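Local coordinates for ferric iron-binding protein HitA (Pseudomonas aeruginosa PAO1, PDB 6IWF), which binds ferric iron, probably as the periplasmic solute-binding component of an iron uptake system, and is involved in gallium internalization, at residues L84-P87 with E88-G91; F247-E251 with E252-A256; E263-R267 with K268-A272. All coordinates share one frame; numbering follows the deposited sequence.

The three contacts come in series along the chain and gather in one lobe of the solute-binding fold, their centres about 16 Å (contacts 1 and 2), 12 Å (1 and 3) and 10 Å (2 and 3) apart. Contact 1 lies in the loop before strand 97-108, contact 2 joins helix 238-248 to helix 251-258, and contact 3 follows through strand 264-265, which pairs antiparallel with 97-108. Leu249 of contact 2 packs on Val85 of contact 1, while Gln254 accepts from the backbone of Arg267 in contact 3. Sequence-distant residues thus meet beside strand 97-108, and Glu263 of contact 3 lies about 4 Å, side chain to side chain, from Tyr196, an iron ligand in another structure.

Contact 1: L84-P87 with E88-G91; sequences LVEP and EHAG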
loop_
_atom_site.group_PDB
_atom_site.type_symbol
_atom_site.label_atom_id
_atom_site.label_comp_id
_atom_site.label_asym_id
_atom_site.label_seq_id
_atom_site.Cartn_x
_atom_site.Cartn_y
_atom_site.Cartn_z
ATOM N N LEU A 84 2.552 -10.987 16.735
ATOM C CA LEU A 84 3.437 -11.281 15.619
ATOM C C LEU A 84 3.999 -10.032 14.945
ATOM O O LEU A 84 4.916 -10.168 14.127
ATOM C CB LEU A 84 2.706 -12.146 14.591
ATOM C CG LEU A 84 2.276 -13.550 15.064
ATOM C CD1 LEU A 84 1.389 -14.206 14.030
ATOM C CD2 LEU A 84 3.486 -14.436 15.368
ATOM N N VAL A 85 3.493 -8.834 15.270
ATOM C CA VAL A 85 3.948 -7.590 14.647
ATOM C C VAL A 85 4.138 -6.511 15.708
ATOM O O VAL A 85 3.623 -6.597 16.825
ATOM C CB VAL A 85 2.971 -7.081 13.548
ATOM C CG1 VAL A 85 2.617 -8.193 12.564
ATOM C CG2 VAL A 85 1.709 -6.473 14.169
ATOM N N GLU A 86 4.882 -5.473 15.337
ATOM C CA GLU A 86 5.050 -4.338 16.226
ATOM C C GLU A 86 3.724 -3.595 16.408
ATOM O O GLU A 86 2.910 -3.516 15.479
ATOM C CB GLU A 86 6.120 -3.392 15.675
ATOM C CG GLU A 86 7.456 -4.069 15.378
ATOM C CD GLU A 86 8.281 -4.336 16.631
ATOM O OE1 GLU A 86 7.887 -3.872 17.723
ATOM O OE2 GLU A 86 9.324 -5.012 16.522
ATOM N N PRO A 87 3.487 -3.033 17.597
ATOM C CA PRO A 87 2.184 -2.394 17.870
ATOM C C PRO A 87 1.830 -1.270 16.915
ATOM O O PRO A 87 0.642 -1.053 16.647
ATOM C CB PRO A 87 2.344 -1.874 19.306
ATOM C CG PRO A 87 3.461 -2.662 19.886
ATOM C CD PRO A 87 4.383 -3.002 18.761
ATOM N N GLU A 88 2.819 -0.536 16.399
ATOM C CA GLU A 88 2.542 0.534 15.451
ATOM C C GLU A 88 2.041 0.011 14.110
ATOM O O GLU A 88 1.548 0.805 13.300
ATOM C CB GLU A 88 3.800 1.383 15.227
ATOM C CG GLU A 88 4.994 0.595 14.686
ATOM C CD GLU A 88 5.936 0.113 15.782
ATOM O OE1 GLU A 88 5.473 -0.120 16.924
ATOM O OE2 GLU A 88 7.148 -0.034 15.500
ATOM N N HIS A 89 2.161 -1.292 13.861
ATOM C CA HIS A 89 1.744 -1.921 12.612
ATOM C C HIS A 89 0.431 -2.679 12.754
ATOM O O HIS A 89 0.149 -3.582 11.957
ATOM C CB HIS A 89 2.836 -2.862 12.108
ATOM C CG HIS A 89 4.111 -2.166 11.756
ATOM N ND1 HIS A 89 5.347 -2.760 11.892
ATOM C CD2 HIS A 89 4.342 -0.919 11.281
ATOM C CE1 HIS A 89 6.284 -1.912 11.507
ATOM N NE2 HIS A 89 5.702 -0.787 11.132
ATOM N N ALA A 90 -0.364 -2.350 13.767
ATOM C CA ALA A 90 -1.693 -2.904 13.939
ATOM C C ALA A 90 -2.658 -1.778 14.279
ATOM O O ALA A 90 -2.249 -0.672 14.638
ATOM C CB ALA A 90 -1.718 -3.974 15.034
ATOM N N GLY A 91 -3.948 -2.063 14.146
ATOM C CA GLY A 91 -4.951 -1.106 14.584
ATOM C C GLY A 91 -4.859 -0.826 16.072
ATOM O O GLY A 91 -4.485 -1.688 16.872
HETATM O O HOH W 1 6.170 -5.496 12.444
#
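Glu86 and Glu88 send their side chains the same way, side by side, with the two carboxylate planes turned 33° from each other. The carboxylate of Glu88 closes on the aliphatic root of Glu86, CD of Glu88 lying 3.5 Å from CB of Glu86. What brings it there is a chi1 of 59°, which sets CG between the backbone N and the carbonyl carbon, followed by a bend at chi2. Like charges are therefore close, OE1 of Glu86 being 4.5 Å from OE2 of Glu88; the cost is probably eased by solvent, Glu88 being exposed, and by the nearby Lys268, which touches Glu86. The backbone that carries them makes a short 3-10 turn at Pro87 and Glu88, in the loop leading from helix 79-82 to strand 97-108 of the solute-binding fold. Proline suits the start of such a turn because its ring already holds phi near the value required. Two backbone bonds close it: His89 N to Glu86 O at 2.9 Å, and a weak one from Ala90 N to Pro87 O at 3.3 Å. The imidazole of His89 has CG of Glu88 over one face, 3.8 Å above the plane and offset toward the rim. At the ring's edge, in its plane, a water hydrogen-bonded to ND1 of His89 at 2.9 Å accepts from the backbone N of Glu86, so it ties the ring to the start of the turn. Farther down the turn, CG2 of the buried Val85 meets the small methyl CB of Ala90 at 4.3 Å.

Contact 2: F247-E251 with E252-A256; sequences FMLSE and EGQKA
A serine N-cap starts helix 251-258 shortly after helix 238-248, and the bend between the two helices is built round Ser250. Its hydroxyl works in both directions: OG of Ser250 accepts from Gly253 N at 3.0 Å and donates to Phe247 O at 2.7 Å, the latter in the carbonyl plane and on a lone pair. The first torsion, chi1 69°, tucks OG between the backbone N and the carbonyl carbon, where it can reach both partners. Phe247 O also accepts from Ser250 N, and its third neighbour is a CA-H...O contact from Gly253 CA at 3.3 Å. Glycine suits this position because a CB would run into Phe247 O. The same CA lies over one face of the Phe247 ring, toward its rim, whereas OE1 of Glu252 approaches the ring's edge, 3.7 Å from CE1 of Phe247. Lying in the ring plane, OE1 faces the slightly positive C-H edge; the carboxylate plane is 77° from the ring, and OE1 also has a long, weak ion pair with Lys26.

Gln254 reaches back to Met248. With its chain bent at chi2 (-88°), NE2 of Gln254 donates to Met248 O at 2.9 Å and lies alongside CD2 of Leu249, 3.7 Å away. NE2 also donates to Ile99 O, while OE1 receives Arg267 N, so this buried amide joins the bend to its surroundings. From the cap residue on, regular i to i+4 bonds run: Gln254 N to Ser250 O at 2.9 Å, then Lys255 N to Glu251 O. Together these features are typical of a helix-to-helix junction with a serine N-cap at the start of the second helix.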
loop_
_atom_site.group_PDB
_atom_site.type_symbol
_atom_site.label_atom_id
_atom_site.label_comp_id
_atom_site.label_asym_id
_atom_site.label_seq_id
_atom_site.Cartn_x
_atom_site.Cartn_y
_atom_site.Cartn_z
ATOM N N PHE A 247 -2.288 -17.045 9.876
ATOM C CA PHE A 247 -1.438 -17.714 8.899
ATOM C C PHE A 247 -0.799 -16.712 7.941
ATOM O O PHE A 247 0.318 -16.941 7.459
ATOM C CB PHE A 247 -2.247 -18.778 8.151
ATOM C CG PHE A 247 -1.481 -19.484 7.082
ATOM C CD1 PHE A 247 -0.613 -20.516 7.403
ATOM C CD2 PHE A 247 -1.625 -19.117 5.754
ATOM C CE1 PHE A 247 0.103 -21.161 6.417
ATOM C CE2 PHE A 247 -0.915 -19.763 4.762
ATOM C CZ PHE A 247 -0.051 -20.797 5.102
ATOM N N MET A 248 -1.458 -15.579 7.692
ATOM C CA MET A 248 -0.850 -14.564 6.837
ATOM C C MET A 248 0.446 -14.037 7.431
ATOM O O MET A 248 1.308 -13.550 6.691
ATOM C CB MET A 248 -1.830 -13.410 6.609
ATOM C CG MET A 248 -3.135 -13.834 5.960
ATOM S SD MET A 248 -4.198 -12.382 5.759
ATOM C CE MET A 248 -3.395 -11.626 4.339
ATOM N N LEU A 249 0.588 -14.102 8.754
ATOM C CA LEU A 249 1.761 -13.617 9.467
ATOM C C LEU A 249 2.650 -14.753 9.960
ATOM O O LEU A 249 3.601 -14.501 10.707
ATOM C CB LEU A 249 1.345 -12.744 10.643
ATOM C CG LEU A 249 0.867 -11.381 10.160
ATOM C CD1 LEU A 249 -0.019 -10.759 11.217
ATOM C CD2 LEU A 249 2.069 -10.493 9.841
ATOM N N SER A 250 2.346 -15.989 9.584
ATOM C CA SER A 250 3.306 -17.064 9.800
ATOM C C SER A 250 4.477 -16.930 8.827
ATOM O O SER A 250 4.402 -16.231 7.813
ATOM C CB SER A 250 2.641 -18.431 9.631
ATOM O OG SER A 250 2.283 -18.676 8.281
ATOM N N GLU A 251 5.578 -17.616 9.144
ATOM C CA GLU A 251 6.708 -17.632 8.219
ATOM C C GLU A 251 6.286 -18.127 6.838
ATOM O O GLU A 251 6.674 -17.549 5.816
ATOM C CB GLU A 251 7.841 -18.495 8.780
ATOM C CG GLU A 251 9.225 -17.938 8.501
ATOM C CD GLU A 251 10.298 -19.013 8.481
ATOM O OE1 GLU A 251 11.046 -19.086 7.481
ATOM O OE2 GLU A 251 10.395 -19.780 9.468
ATOM N N GLU A 252 5.476 -19.186 6.785
ATOM C CA GLU A 252 5.044 -19.723 5.502
ATOM C C GLU A 252 4.121 -18.753 4.767
ATOM O O GLU A 252 4.228 -18.590 3.546
ATOM C CB GLU A 252 4.354 -21.069 5.718
ATOM C CG GLU A 252 3.790 -21.691 4.464
ATOM C CD GLU A 252 3.009 -22.969 4.750
ATOM O OE1 GLU A 252 3.019 -23.424 5.915
ATOM O OE2 GLU A 252 2.387 -23.506 3.813
ATOM N N GLY A 253 3.196 -18.117 5.487
ATOM C CA GLY A 253 2.283 -17.187 4.838
ATOM C C GLY A 253 2.993 -15.946 4.325
ATOM O O GLY A 253 2.784 -15.521 3.187
ATOM N N GLN A 254 3.851 -15.358 5.154
ATOM C CA GLN A 254 4.622 -14.201 4.702
ATOM C C GLN A 254 5.437 -14.538 3.459
ATOM O O GLN A 254 5.531 -13.731 2.526
ATOM C CB GLN A 254 5.526 -13.705 5.823
ATOM C CG GLN A 254 4.768 -13.152 7.020
ATOM C CD GLN A 254 4.459 -11.680 6.865
ATOM O OE1 GLN A 254 5.305 -10.833 7.138
ATOM N NE2 GLN A 254 3.238 -11.365 6.437
ATOM N N LYS A 255 6.023 -15.737 3.412
ATOM C CA LYS A 255 6.813 -16.091 2.238
ATOM C C LYS A 255 5.935 -16.218 1.000
ATOM O O LYS A 255 6.313 -15.754 -0.080
ATOM C CB LYS A 255 7.598 -17.378 2.500
ATOM C CG LYS A 255 8.704 -17.194 3.519
ATOM C CD LYS A 255 9.823 -18.214 3.364
ATOM C CE LYS A 255 11.140 -17.648 3.877
ATOM N NZ LYS A 255 11.627 -16.533 3.010
ATOM N N ALA A 256 4.742 -16.809 1.141
ATOM C CA ALA A 256 3.818 -16.889 0.014
ATOM C C ALA A 256 3.444 -15.501 -0.487
ATOM O O ALA A 256 3.413 -15.247 -1.698
ATOM C CB ALA A 256 2.562 -17.663 0.420
#

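Contact 3: E263-R267 with K268-A272; sequences EYPMR and KGMQA
Pro265 meets the returning chain with its CB, CG and CD, which touch Met270 and Ala272. Met270 places CG anti to its own nitrogen (chi1 -170°), which lays that atom 3.7 Å from CG of Pro265; a bend at chi2 then leads the thioether away from the ring, and SD of Met270 stops 3.9 Å from CD of Arg267. The sulfur thus crosses the aliphatic part of the arginine. With CG anti to the backbone N (chi1 178°) and the chain extended to NE, NH1 of Arg267 reaches Leu249 O in a hydrogen bond. Farther along, the methyl of Ala272 sits in a corner formed by Pro265 and the Tyr264 ring, with CB of Ala272 3.7 Å from CD of Pro265 and equally near CD1 of Tyr264. A small side chain suits this place because the proline and tyrosine ring already bound it.

The reversal is a type II beta turn from Arg267 to Met270, closed by Met270 N to Arg267 O at 3.2 Å. Gly269 occupies its third position, where phi is 82°, a value glycine adopts readily. Lys268, bent at chi3 and chi4, sends NZ to Val85 O in a weak bond. At the other end, Glu263 turns away to form a salt bridge with Arg102 and a hydrogen bond with Thr100, near the iron-site residue Tyr196.

Across this chain reversal a single hydrogen bond stands beside several apolar contacts, which suggests that Tyr264, Pro265, Met270 and Ala272 contribute more than backbone pairing to holding the arms together, with helix 251-258 also packing on Pro265 and Met270.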
loop_
_atom_site.group_PDB
_atom_site.type_symbol
_atom_site.label_atom_id
_atom_site.label_comp_id
_atom_site.label_asym_id
_atom_site.label_seq_id
_atom_site.Cartn_x
_atom_site.Cartn_y
_atom_site.Cartn_z
ATOM N N GLU A 263 7.799 -6.537 -1.129
ATOM C CA GLU A 263 7.429 -5.659 -0.031
ATOM C C GLU A 263 8.174 -6.110 1.217
ATOM O O GLU A 263 8.931 -7.086 1.198
ATOM C CB GLU A 263 5.908 -5.651 0.173
ATOM C CG GLU A 263 5.185 -5.163 -1.087
ATOM C CD GLU A 263 3.715 -4.843 -0.883
ATOM O OE1 GLU A 263 2.912 -5.184 -1.780
ATOM O OE2 GLU A 263 3.363 -4.230 0.143
ATOM N N TYR A 264 7.965 -5.383 2.299
ATOM C CA TYR A 264 8.664 -5.703 3.544
ATOM C C TYR A 264 7.746 -6.459 4.488
ATOM O O TYR A 264 6.623 -6.003 4.764
ATOM C CB TYR A 264 9.153 -4.429 4.216
ATOM C CG TYR A 264 10.130 -3.643 3.385
ATOM C CD1 TYR A 264 11.498 -3.889 3.478
ATOM C CD2 TYR A 264 9.696 -2.654 2.517
ATOM C CE1 TYR A 264 12.404 -3.162 2.710
ATOM C CE2 TYR A 264 10.597 -1.921 1.756
ATOM C CZ TYR A 264 11.948 -2.189 1.855
ATOM O OH TYR A 264 12.842 -1.465 1.092
ATOM N N PRO A 265 8.169 -7.597 5.028
ATOM C CA PRO A 265 7.277 -8.368 5.901
ATOM C C PRO A 265 7.023 -7.663 7.226
ATOM O O PRO A 265 7.894 -6.977 7.774
ATOM C CB PRO A 265 8.039 -9.685 6.114
ATOM C CG PRO A 265 9.473 -9.324 5.893
ATOM C CD PRO A 265 9.476 -8.244 4.834
ATOM N N MET A 266 5.808 -7.847 7.756
ATOM C CA MET A 266 5.467 -7.252 9.039
ATOM C C MET A 266 5.650 -8.211 10.208
ATOM O O MET A 266 5.677 -7.754 11.351
ATOM C CB MET A 266 4.030 -6.718 9.032
ATOM C CG MET A 266 3.830 -5.512 8.084
ATOM S SD MET A 266 4.467 -3.951 8.725
ATOM C CE MET A 266 6.211 -3.987 8.303
ATOM N N ARG A 267 5.812 -9.504 9.934
ATOM C CA ARG A 267 6.138 -10.481 10.965
ATOM C C ARG A 267 7.482 -10.133 11.582
ATOM O O ARG A 267 8.486 -10.009 10.869
ATOM C CB ARG A 267 6.174 -11.881 10.357
ATOM C CG ARG A 267 6.558 -12.977 11.342
ATOM C CD ARG A 267 6.744 -14.303 10.626
ATOM N NE ARG A 267 7.303 -15.318 11.520
ATOM C CZ ARG A 267 6.613 -15.961 12.461
ATOM N NH1 ARG A 267 5.324 -15.705 12.642
ATOM N NH2 ARG A 267 7.213 -16.868 13.226
ATOM N N LYS A 268 7.486 -9.940 12.903
ATOM C CA LYS A 268 8.709 -9.581 13.608
ATOM C C LYS A 268 9.785 -10.628 13.375
ATOM O O LYS A 268 9.509 -11.831 13.369
ATOM C CB LYS A 268 8.431 -9.444 15.102
ATOM C CG LYS A 268 7.705 -8.171 15.471
ATOM C CD LYS A 268 7.807 -7.890 16.955
ATOM C CE LYS A 268 6.613 -8.435 17.700
ATOM N NZ LYS A 268 6.180 -7.508 18.786
ATOM N N GLY A 269 11.017 -10.161 13.166
ATOM C CA GLY A 269 12.159 -11.035 12.984
ATOM C C GLY A 269 12.332 -11.577 11.587
ATOM O O GLY A 269 13.273 -12.342 11.345
ATOM N N MET A 270 11.456 -11.214 10.661
ATOM C CA MET A 270 11.552 -11.649 9.282
ATOM C C MET A 270 12.218 -10.567 8.438
ATOM O O MET A 270 11.928 -9.374 8.586
ATOM C CB MET A 270 10.163 -11.974 8.739
ATOM C CG MET A 270 10.187 -12.658 7.410
ATOM S SD MET A 270 8.796 -13.766 7.299
ATOM C CE MET A 270 9.362 -14.855 5.999
ATOM N N GLN A 271 13.126 -10.985 7.567
ATOM C CA GLN A 271 13.812 -10.062 6.680
ATOM C C GLN A 271 13.148 -10.082 5.313
ATOM O O GLN A 271 12.573 -11.090 4.894
ATOM C CB GLN A 271 15.298 -10.415 6.542
ATOM C CG GLN A 271 16.023 -10.640 7.873
ATOM C CD GLN A 271 16.241 -9.349 8.649
ATOM O OE1 GLN A 271 16.942 -8.445 8.190
ATOM N NE2 GLN A 271 15.637 -9.259 9.833
ATOM N N ALA A 272 13.223 -8.951 4.625
ATOM C CA ALA A 272 12.731 -8.881 3.266
ATOM C C ALA A 272 13.726 -9.531 2.301
ATOM O O ALA A 272 14.840 -9.920 2.673
ATOM C CB ALA A 272 12.474 -7.429 2.867
#